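Local coordinates for putative integron gene cassette protein (Uncultured bacterium, PDB 3GHJ), which is of unknown function but adopts the paired beta-alpha-beta-beta-beta fold of the glyoxalase/bleomycin resistance/dioxygenase superfamily and assembles as a dimer, at residues A[33-38]-A[78-83]; A[87-92]-A[134-139]. The protein carries 1 engineered substitution. All blocks are in the same frame, centred on the assembly; numbering follows the deposited sequence.

In the fold
Contact 1 and contact 2 illustrate how a fold built twice from one plan closes each copy in the same way. In each four-stranded sheet, of order 1-4-3-2, the first strand lies parallel to the fourth: 28-36 beside 73-79 in contact 1, then 88-93 beside 135-140 in contact 2. Contact 1 is complete before contact 2 begins along the chain. Their centres lie about 17 Å apart, yet they touch, for Lys35 O lies 2.8 Å from His134 NE2 and Val34 packs on Phe89. Both also reach the second subunit, so the joins that close the two modules lie close to the dimer interface.

Contact 1: residues A[33-38]-A[78-83]; sequences AVKVKN and QEEKEN
The parallel pairing of the first and last strands of the N-terminal beta-alpha-beta-beta-beta module brings 33-38 beside 78-83. Gln78 N donates to Val34 O (2.8 Å), Val36 N to Gln78 O (2.9 Å) and Glu80 N to Val36 O (2.8 Å), so the bonding runs one residue past the end of strand 73-79. Side chains then separate by face. On one, Lys35 leans across Glu80: in one of two Glu80 conformers its CD lies 3.6 Å from Glu80 CD, and NZ reaches Glu80 OE2 at 3.6 Å in a long salt bridge. A bend at chi2 (-60°) turns the lysine chain toward the carboxylate of that copy, while Ala33 CB rests against the end of Gln78. On the other face Val36 CG2 packs against the backbone at Gln78 O and Glu79 CA, and the Glu79 carboxylate passes Asn38 to meet Leu39 N and Arg62. Beyond the strands, Lys37 also bends at chi2 and lays NZ 2.9 Å from Lys81 O, well above the carbonyl plane, a single surface bond between the two departing loops. Asn38 caps helix 39-49 through Lys41 N. A parallel strand running straight into a capped helix opens a beta-alpha-beta-beta-beta module, as in the glyoxalase superfamily.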
ATOM      1  N   ALA A  33      -1.305   5.980   0.369  1.00  7.79           N
ATOM      2  CA  ALA A  33      -2.164   7.159   0.259  1.00  7.55           C
ATOM      3  C   ALA A  33      -3.373   6.792  -0.587  1.00  7.62           C
ATOM      4  O   ALA A  33      -3.244   6.196  -1.656  1.00  8.52           O
ATOM      5  CB  ALA A  33      -1.408   8.316  -0.367  1.00  8.95           C
ATOM      6  N   VAL A  34      -4.550   7.136  -0.079  1.00  7.36           N
ATOM      7  CA  VAL A  34      -5.815   6.783  -0.720  1.00  7.52           C
ATOM      8  C   VAL A  34      -6.561   8.066  -1.056  1.00  8.56           C
ATOM      9  O   VAL A  34      -6.895   8.848  -0.157  1.00  8.86           O
ATOM     10  CB  VAL A  34      -6.682   5.934   0.221  1.00  7.80           C
ATOM     11  CG1 VAL A  34      -7.964   5.507  -0.478  1.00  8.01           C
ATOM     12  CG2 VAL A  34      -5.898   4.701   0.692  1.00  9.62           C
ATOM     13  N   LYS A  35      -6.806   8.296  -2.344  1.00  7.92           N
ATOM     14  CA  LYS A  35      -7.582   9.460  -2.769  1.00  9.15           C
ATOM     15  C   LYS A  35      -9.055   9.230  -2.485  1.00  9.81           C
ATOM     16  O   LYS A  35      -9.617   8.213  -2.884  1.00 11.10           O
ATOM     17  CB  LYS A  35      -7.376   9.738  -4.260  1.00 11.54           C
ATOM     18  CG  LYS A  35      -5.920   9.927  -4.658  1.00 15.81           C
ATOM     19  CD  LYS A  35      -5.283  11.098  -3.934  1.00 20.29           C
ATOM     20  CE  LYS A  35      -3.861  11.337  -4.427  1.00 25.06           C
ATOM     21  NZ  LYS A  35      -3.267  12.561  -3.819  1.00 27.56           N
ATOM     22  N   VAL A  36      -9.683  10.173  -1.791  1.00  9.31           N
ATOM     23  CA  VAL A  36     -11.082  10.013  -1.408  1.00 10.18           C
ATOM     24  C   VAL A  36     -11.931  11.194  -1.862  1.00 11.30           C
ATOM     25  O   VAL A  36     -11.463  12.330  -1.883  1.00 12.70           O
ATOM     26  CB  VAL A  36     -11.234   9.816   0.125  1.00 10.12           C
ATOM     27  CG1 VAL A  36     -10.346   8.663   0.593  1.00  9.78           C
ATOM     28  CG2 VAL A  36     -10.893  11.097   0.892  1.00 11.42           C
ATOM     29  N   LYS A  37     -13.181  10.916  -2.204  1.00 12.84           N
ATOM     30  CA  LYS A  37     -14.105  11.977  -2.621  1.00 13.85           C
ATOM     31  C   LYS A  37     -14.585  12.842  -1.456  1.00 14.52           C
ATOM     32  O   LYS A  37     -14.820  14.042  -1.620  1.00 16.79           O
ATOM     33  CB  LYS A  37     -15.300  11.382  -3.368  1.00 16.45           C
ATOM     34  CG  LYS A  37     -14.959  10.880  -4.768  1.00 20.78           C
ATOM     35  CD  LYS A  37     -14.714  12.030  -5.738  1.00 24.73           C
ATOM     36  CE  LYS A  37     -14.470  11.517  -7.153  1.00 27.11           C
ATOM     37  NZ  LYS A  37     -14.505  12.622  -8.154  1.00 29.94           N
ATOM     38  N   ASN A  38     -14.727  12.239  -0.283  1.00 14.55           N
ATOM     39  CA  ASN A  38     -15.252  12.931   0.884  1.00 13.52           C
ATOM     40  C   ASN A  38     -14.478  12.470   2.109  1.00 13.25           C
ATOM     41  O   ASN A  38     -14.584  11.308   2.520  1.00 13.14           O
ATOM     42  CB  ASN A  38     -16.748  12.631   1.031  1.00 15.95           C
ATOM     43  CG  ASN A  38     -17.400  13.396   2.176  1.00 17.25           C
ATOM     44  OD1 ASN A  38     -16.966  13.325   3.321  1.00 18.15           O
ATOM     45  ND2 ASN A  38     -18.481  14.108   1.866  1.00 20.56           N
ATOM     46  N   GLN A  78      -6.668  11.167   1.442  1.00  9.61           N
ATOM     47  CA  GLN A  78      -6.427  12.501   0.892  1.00 10.46           C
ATOM     48  C   GLN A  78      -7.606  12.898   0.028  1.00 10.59           C
ATOM     49  O   GLN A  78      -7.890  12.243  -0.966  1.00 10.63           O
ATOM     50  CB  GLN A  78      -5.148  12.494   0.054  1.00 12.43           C
ATOM     51  CG  GLN A  78      -3.920  12.091   0.853  1.00 14.87           C
ATOM     52  CD  GLN A  78      -2.664  11.965   0.012  1.00 17.86           C
ATOM     53  OE1 GLN A  78      -1.562  12.277   0.470  1.00 22.90           O
ATOM     54  NE2 GLN A  78      -2.820  11.494  -1.214  1.00 18.00           N
ATOM     55  N   GLU A  79      -8.307  13.959   0.407  1.00 11.75           N
ATOM     56  CA  GLU A  79      -9.479  14.352  -0.353  1.00 14.24           C
ATOM     57  C   GLU A  79      -9.122  14.933  -1.716  1.00 18.86           C
ATOM     58  O   GLU A  79      -8.280  15.828  -1.823  1.00 19.80           O
ATOM     59  CB  GLU A  79     -10.323  15.354   0.430  1.00 15.79           C
ATOM     60  CG  GLU A  79     -11.708  15.561  -0.148  1.00 17.45           C
ATOM     61  CD  GLU A  79     -12.547  16.471   0.721  1.00 19.12           C
ATOM     62  OE1 GLU A  79     -12.322  17.700   0.685  1.00 21.56           O
ATOM     63  OE2 GLU A  79     -13.422  15.957   1.442  1.00 19.61           O
ATOM     64  N   GLU A  80      -9.761  14.408  -2.738  0.53 21.86           N
ATOM     65  CA  GLU A  80      -9.624  14.859  -4.126  0.53 29.19           C
ATOM     66  C   GLU A  80     -10.993  14.762  -4.794  0.53 28.16           C
ATOM     67  O   GLU A  80     -11.487  13.688  -4.951  0.53 26.38           O
ATOM     68  CB  GLU A  80      -8.644  13.934  -4.846  0.53 38.41           C
ATOM     69  CG  GLU A  80      -7.234  14.240  -4.581  0.53 47.09           C
ATOM     70  CD  GLU A  80      -6.312  14.045  -5.809  0.53 54.03           C
ATOM     71  OE1 GLU A  80      -6.629  13.214  -6.720  0.53 56.04           O
ATOM     72  OE2 GLU A  80      -5.269  14.726  -5.810  0.53 56.45           O
ATOM     73  N   LYS A  81     -11.592  15.880  -5.175  1.00 29.57           N
ATOM     74  CA  LYS A  81     -12.943  15.865  -5.725  1.00 34.63           C
ATOM     75  C   LYS A  81     -13.018  15.648  -7.237  1.00 34.94           C
ATOM     76  O   LYS A  81     -14.105  15.454  -7.780  1.00 34.80           O
ATOM     77  CB  LYS A  81     -13.696  17.127  -5.303  1.00 39.95           C
ATOM     78  CG  LYS A  81     -13.757  17.295  -3.792  1.00 45.07           C
ATOM     79  CD  LYS A  81     -14.749  18.359  -3.373  1.00 49.79           C
ATOM     80  CE  LYS A  81     -14.974  18.322  -1.870  1.00 53.01           C
ATOM     81  NZ  LYS A  81     -15.969  19.336  -1.424  1.00 54.70           N
ATOM     82  N   GLU A  82     -11.897  15.725  -7.929  1.00 36.06           N
ATOM     83  CA  GLU A  82     -11.823  15.473  -9.362  1.00 38.91           C
ATOM     84  C   GLU A  82     -10.906  14.297  -9.769  1.00 32.77           C
ATOM     85  O   GLU A  82     -10.080  13.871  -9.013  1.00 31.86           O
ATOM     86  CB  GLU A  82     -11.409  16.798 -10.056  1.00 47.50           C
ATOM     87  CG  GLU A  82     -12.262  18.049  -9.590  1.00 55.79           C
ATOM     88  CD  GLU A  82     -12.399  19.194 -10.623  1.00 62.53           C
ATOM     89  OE1 GLU A  82     -11.484  19.426 -11.443  1.00 64.82           O
ATOM     90  OE2 GLU A  82     -13.411  19.889 -10.561  1.00 64.72           O
ATOM     91  N   ASN A  83     -11.002  13.865 -11.011  0.58 30.44           N
ATOM     92  CA  ASN A  83     -10.054  12.929 -11.614  0.58 28.92           C
ATOM     93  C   ASN A  83      -9.986  11.553 -10.945  0.58 23.14           C
ATOM     94  O   ASN A  83      -8.899  11.062 -10.634  0.58 22.56           O
ATOM     95  CB  ASN A  83      -8.653  13.546 -11.651  0.58 34.12           C
ATOM     96  CG  ASN A  83      -8.624  14.889 -12.359  0.58 38.62           C
ATOM     97  OD1 ASN A  83      -9.480  15.183 -13.193  0.58 40.11           O
ATOM     98  ND2 ASN A  83      -7.632  15.707 -12.031  0.58 39.98           N
TER

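Contact 2: residues A[87-92]-A[134-139]; sequences QHFSFR and HALEFT
Segments 87-92 and 134-139 run parallel, with strand axes 4.5 Å apart at closest approach and 26° between their directions, joined firmly at both ends by Ala135 N to Gln87 O, Phe91 N to Glu137 O and Thr139 N to Phe91 O, with a weak bond, Phe89 N to Ala135 O, between them. At the entrance Gln87 N donates to His134 ND1 (3.0 Å), 34° out of the ring plane, and Gln87 CB lies over a face of the same imidazole, a CH-pi contact. The two side chains point the same way, toward strand 28-36, where the Gln87 amide meets Ala33 O and Lys35 N and His134 NE2 meets Lys35 O.

The face bearing His88, Ser90, Glu137 and Thr139 is polar. With CG anti to the backbone N (chi1 170°), the His88 ring swings across to give ND1 to Ala135 O (2.8 Å) and to set its CE1 edge 2.9 Å from Glu137 OE1, ring and carboxylate nearly coplanar. In one of its two conformers Ser90 OG donates to Thr139 OG1 (2.9 Å), which in turn donates to Glu137 OE2 (2.7 Å) from above the carboxylate plane; Ser125 OG also bonds to OE2. His88 NE2 is hydrogen-bonded to Glu31 OE2 of the second subunit.

The other face is apolar. Phe89 lies alongside Leu136, CZ to CD1 at 3.6 Å, and Leu136 CD2 approaches the edge of Phe91, whose CB meets the Phe138 ring edge.

The hydroxyls of Thr139 and Ser125 hold one oxygen of the buried Glu137, while the other lies close to Glu31 OE2 of the second subunit; two like-charged carboxylates thus meet across the interface beside His88, which would probably favour a protonated imidazole.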
ATOM      1  N   GLN A  87      -7.971   2.633  -7.147  1.00  8.28           N
ATOM      2  CA  GLN A  87      -6.795   2.101  -6.506  1.00  8.06           C
ATOM      3  C   GLN A  87      -7.062   0.665  -6.029  1.00  7.98           C
ATOM      4  O   GLN A  87      -8.171   0.289  -5.824  1.00  9.12           O
ATOM      5  CB  GLN A  87      -6.421   2.975  -5.322  1.00  8.42           C
ATOM      6  CG  GLN A  87      -5.957   4.355  -5.729  1.00  8.59           C
ATOM      7  CD  GLN A  87      -5.612   5.249  -4.569  1.00  8.46           C
ATOM      8  OE1 GLN A  87      -6.157   6.283  -4.422  1.00  9.60           O
ATOM      9  NE2 GLN A  87      -4.653   4.841  -3.791  1.00  9.43           N
ATOM     10  N   HIS A  88      -5.977  -0.083  -5.871  1.00  8.49           N
ATOM     11  CA  HIS A  88      -6.016  -1.397  -5.281  1.00  8.25           C
ATOM     12  C   HIS A  88      -4.927  -1.555  -4.257  1.00  8.11           C
ATOM     13  O   HIS A  88      -3.815  -1.296  -4.522  1.00  8.80           O
ATOM     14  CB  HIS A  88      -5.868  -2.558  -6.301  1.00 10.00           C
ATOM     15  CG  HIS A  88      -5.663  -3.884  -5.623  1.00 12.83           C
ATOM     16  ND1 HIS A  88      -6.653  -4.502  -4.894  1.00 13.98           N
ATOM     17  CD2 HIS A  88      -4.569  -4.668  -5.496  1.00 14.72           C
ATOM     18  CE1 HIS A  88      -6.181  -5.611  -4.368  1.00 15.16           C
ATOM     19  NE2 HIS A  88      -4.916  -5.725  -4.701  1.00 16.09           N
ATOM     20  N   PHE A  89      -5.327  -2.050  -3.092  1.00  7.88           N
ATOM     21  CA  PHE A  89      -4.436  -2.405  -2.027  1.00  8.09           C
ATOM     22  C   PHE A  89      -5.077  -3.438  -1.120  1.00  8.08           C
ATOM     23  O   PHE A  89      -6.251  -3.562  -1.100  1.00  8.94           O
ATOM     24  CB  PHE A  89      -3.972  -1.162  -1.216  1.00  8.93           C
ATOM     25  CG  PHE A  89      -5.085  -0.216  -0.843  1.00  8.06           C
ATOM     26  CD1 PHE A  89      -5.441   0.790  -1.681  1.00  8.77           C
ATOM     27  CD2 PHE A  89      -5.712  -0.321   0.357  1.00  9.24           C
ATOM     28  CE1 PHE A  89      -6.457   1.632  -1.366  1.00  9.26           C
ATOM     29  CE2 PHE A  89      -6.722   0.533   0.664  1.00  9.27           C
ATOM     30  CZ  PHE A  89      -7.087   1.497  -0.175  1.00  8.87           C
ATOM     31  N   SER A  90      -4.265  -4.141  -0.353  0.74  6.97           N
ATOM     32  CA  SER A  90      -4.805  -5.178   0.525  0.74  7.71           C
ATOM     33  C   SER A  90      -4.194  -5.117   1.913  0.74  7.98           C
ATOM     34  O   SER A  90      -3.080  -4.616   2.102  0.74  8.92           O
ATOM     35  CB  SER A  90      -4.595  -6.570  -0.070  0.74  9.02           C
ATOM     36  OG  SER A  90      -3.319  -7.073   0.270  0.74 10.39           O
ATOM     37  N   PHE A  91      -4.934  -5.640   2.883  1.00  8.21           N
ATOM     38  CA  PHE A  91      -4.476  -5.730   4.256  1.00  8.38           C
ATOM     39  C   PHE A  91      -4.287  -7.190   4.626  1.00  8.38           C
ATOM     40  O   PHE A  91      -5.035  -8.053   4.176  1.00  9.27           O
ATOM     41  CB  PHE A  91      -5.498  -5.075   5.196  1.00  9.39           C
ATOM     42  CG  PHE A  91      -5.794  -3.647   4.840  1.00  8.00           C
ATOM     43  CD1 PHE A  91      -4.943  -2.648   5.263  1.00  8.98           C
ATOM     44  CD2 PHE A  91      -6.876  -3.307   4.040  1.00  8.96           C
ATOM     45  CE1 PHE A  91      -5.165  -1.320   4.928  1.00 10.29           C
ATOM     46  CE2 PHE A  91      -7.117  -1.967   3.698  1.00  9.61           C
ATOM     47  CZ  PHE A  91      -6.252  -0.975   4.147  1.00  9.75           C
ATOM     48  N   ARG A  92      -3.293  -7.443   5.466  0.54  8.69           N
ATOM     49  CA  ARG A  92      -2.973  -8.780   5.936  0.54  8.91           C
ATOM     50  C   ARG A  92      -3.951  -9.229   7.013  0.54  9.63           C
ATOM     51  O   ARG A  92      -4.242  -8.470   7.942  0.54 11.07           O
ATOM     52  CB  ARG A  92      -1.559  -8.772   6.518  0.54  9.63           C
ATOM     53  CG  ARG A  92      -1.074 -10.133   6.977  0.54 12.11           C
ATOM     54  CD  ARG A  92      -0.882 -11.068   5.794  0.54 14.45           C
ATOM     55  NE  ARG A  92      -0.271 -12.334   6.189  0.54 15.89           N
ATOM     56  CZ  ARG A  92       1.039 -12.537   6.299  0.54 18.10           C
ATOM     57  NH1 ARG A  92       1.893 -11.556   6.043  0.54 19.20           N
ATOM     58  NH2 ARG A  92       1.494 -13.727   6.668  0.54 19.57           N
ATOM     59  N   HIS A 134     -12.773   2.075  -4.458  1.00  8.92           N
ATOM     60  CA  HIS A 134     -11.463   1.452  -4.563  1.00  8.69           C
ATOM     61  C   HIS A 134     -11.584  -0.038  -4.323  1.00  8.58           C
ATOM     62  O   HIS A 134     -12.494  -0.502  -3.612  1.00  9.94           O
ATOM     63  CB  HIS A 134     -10.474   2.080  -3.591  1.00  8.13           C
ATOM     64  CG  HIS A 134     -10.144   3.491  -3.935  1.00  8.45           C
ATOM     65  ND1 HIS A 134      -9.834   3.880  -5.220  1.00  8.59           N
ATOM     66  CD2 HIS A 134     -10.109   4.612  -3.176  1.00  9.25           C
ATOM     67  CE1 HIS A 134      -9.610   5.183  -5.236  1.00  9.13           C
ATOM     68  NE2 HIS A 134      -9.763   5.649  -4.008  1.00  8.83           N
ATOM     69  N   ALA A 135     -10.686  -0.790  -4.941  1.00  9.80           N
ATOM     70  CA  ALA A 135     -10.698  -2.238  -4.843  1.00  9.23           C
ATOM     71  C   ALA A 135      -9.854  -2.667  -3.655  1.00  8.19           C
ATOM     72  O   ALA A 135      -8.632  -2.812  -3.769  1.00  9.81           O
ATOM     73  CB  ALA A 135     -10.159  -2.843  -6.142  1.00 10.64           C
ATOM     74  N   LEU A 136     -10.501  -2.844  -2.508  1.00  8.28           N
ATOM     75  CA  LEU A 136      -9.811  -3.282  -1.302  1.00  7.76           C
ATOM     76  C   LEU A 136      -9.833  -4.797  -1.194  1.00  7.85           C
ATOM     77  O   LEU A 136     -10.626  -5.480  -1.853  1.00 10.08           O
ATOM     78  CB  LEU A 136     -10.427  -2.640  -0.050  1.00  9.37           C
ATOM     79  CG  LEU A 136      -9.934  -1.236   0.314  1.00  8.39           C
ATOM     80  CD1 LEU A 136     -10.188  -0.252  -0.824  1.00  9.69           C
ATOM     81  CD2 LEU A 136     -10.597  -0.759   1.610  1.00 10.51           C
ATOM     82  N   GLU A 137      -8.951  -5.320  -0.363  1.00  8.09           N
ATOM     83  CA  GLU A 137      -8.770  -6.753  -0.246  1.00  8.11           C
ATOM     84  C   GLU A 137      -8.247  -7.076   1.147  1.00  8.43           C
ATOM     85  O   GLU A 137      -7.498  -6.287   1.737  1.00  8.98           O
ATOM     86  CB  GLU A 137      -7.792  -7.228  -1.332  1.00 10.02           C
ATOM     87  CG  GLU A 137      -7.367  -8.680  -1.234  1.00 10.52           C
ATOM     88  CD  GLU A 137      -6.281  -9.049  -2.226  1.00 13.02           C
ATOM     89  OE1 GLU A 137      -6.000  -8.249  -3.149  1.00 13.14           O
ATOM     90  OE2 GLU A 137      -5.692 -10.138  -2.070  1.00 14.86           O
ATOM     91  N   PHE A 138      -8.683  -8.212   1.689  1.00  8.23           N
ATOM     92  CA  PHE A 138      -8.001  -8.849   2.805  1.00  8.31           C
ATOM     93  C   PHE A 138      -7.283 -10.064   2.235  1.00  8.73           C
ATOM     94  O   PHE A 138      -7.899 -10.865   1.525  1.00 10.38           O
ATOM     95  CB  PHE A 138      -8.982  -9.322   3.882  1.00  8.47           C
ATOM     96  CG  PHE A 138      -9.699  -8.217   4.615  1.00  9.33           C
ATOM     97  CD1 PHE A 138      -9.114  -6.983   4.828  1.00 11.02           C
ATOM     98  CD2 PHE A 138     -10.962  -8.445   5.148  1.00 12.01           C
ATOM     99  CE1 PHE A 138      -9.793  -5.986   5.524  1.00 11.94           C
ATOM    100  CE2 PHE A 138     -11.638  -7.456   5.839  1.00 11.98           C
ATOM    101  CZ  PHE A 138     -11.054  -6.230   6.038  1.00 11.90           C
ATOM    102  N   THR A 139      -5.999 -10.203   2.536  1.00  9.51           N
ATOM    103  CA  THR A 139      -5.193 -11.317   2.038  1.00 10.19           C
ATOM    104  C   THR A 139      -4.654 -12.112   3.209  1.00  9.65           C
ATOM    105  O   THR A 139      -4.041 -11.555   4.121  1.00 11.36           O
ATOM    106  CB  THR A 139      -3.975 -10.817   1.237  1.00 11.85           C
ATOM    107  OG1 THR A 139      -4.376  -9.797   0.309  1.00 13.98           O
ATOM    108  CG2 THR A 139      -3.311 -11.975   0.488  1.00 12.97           C
TER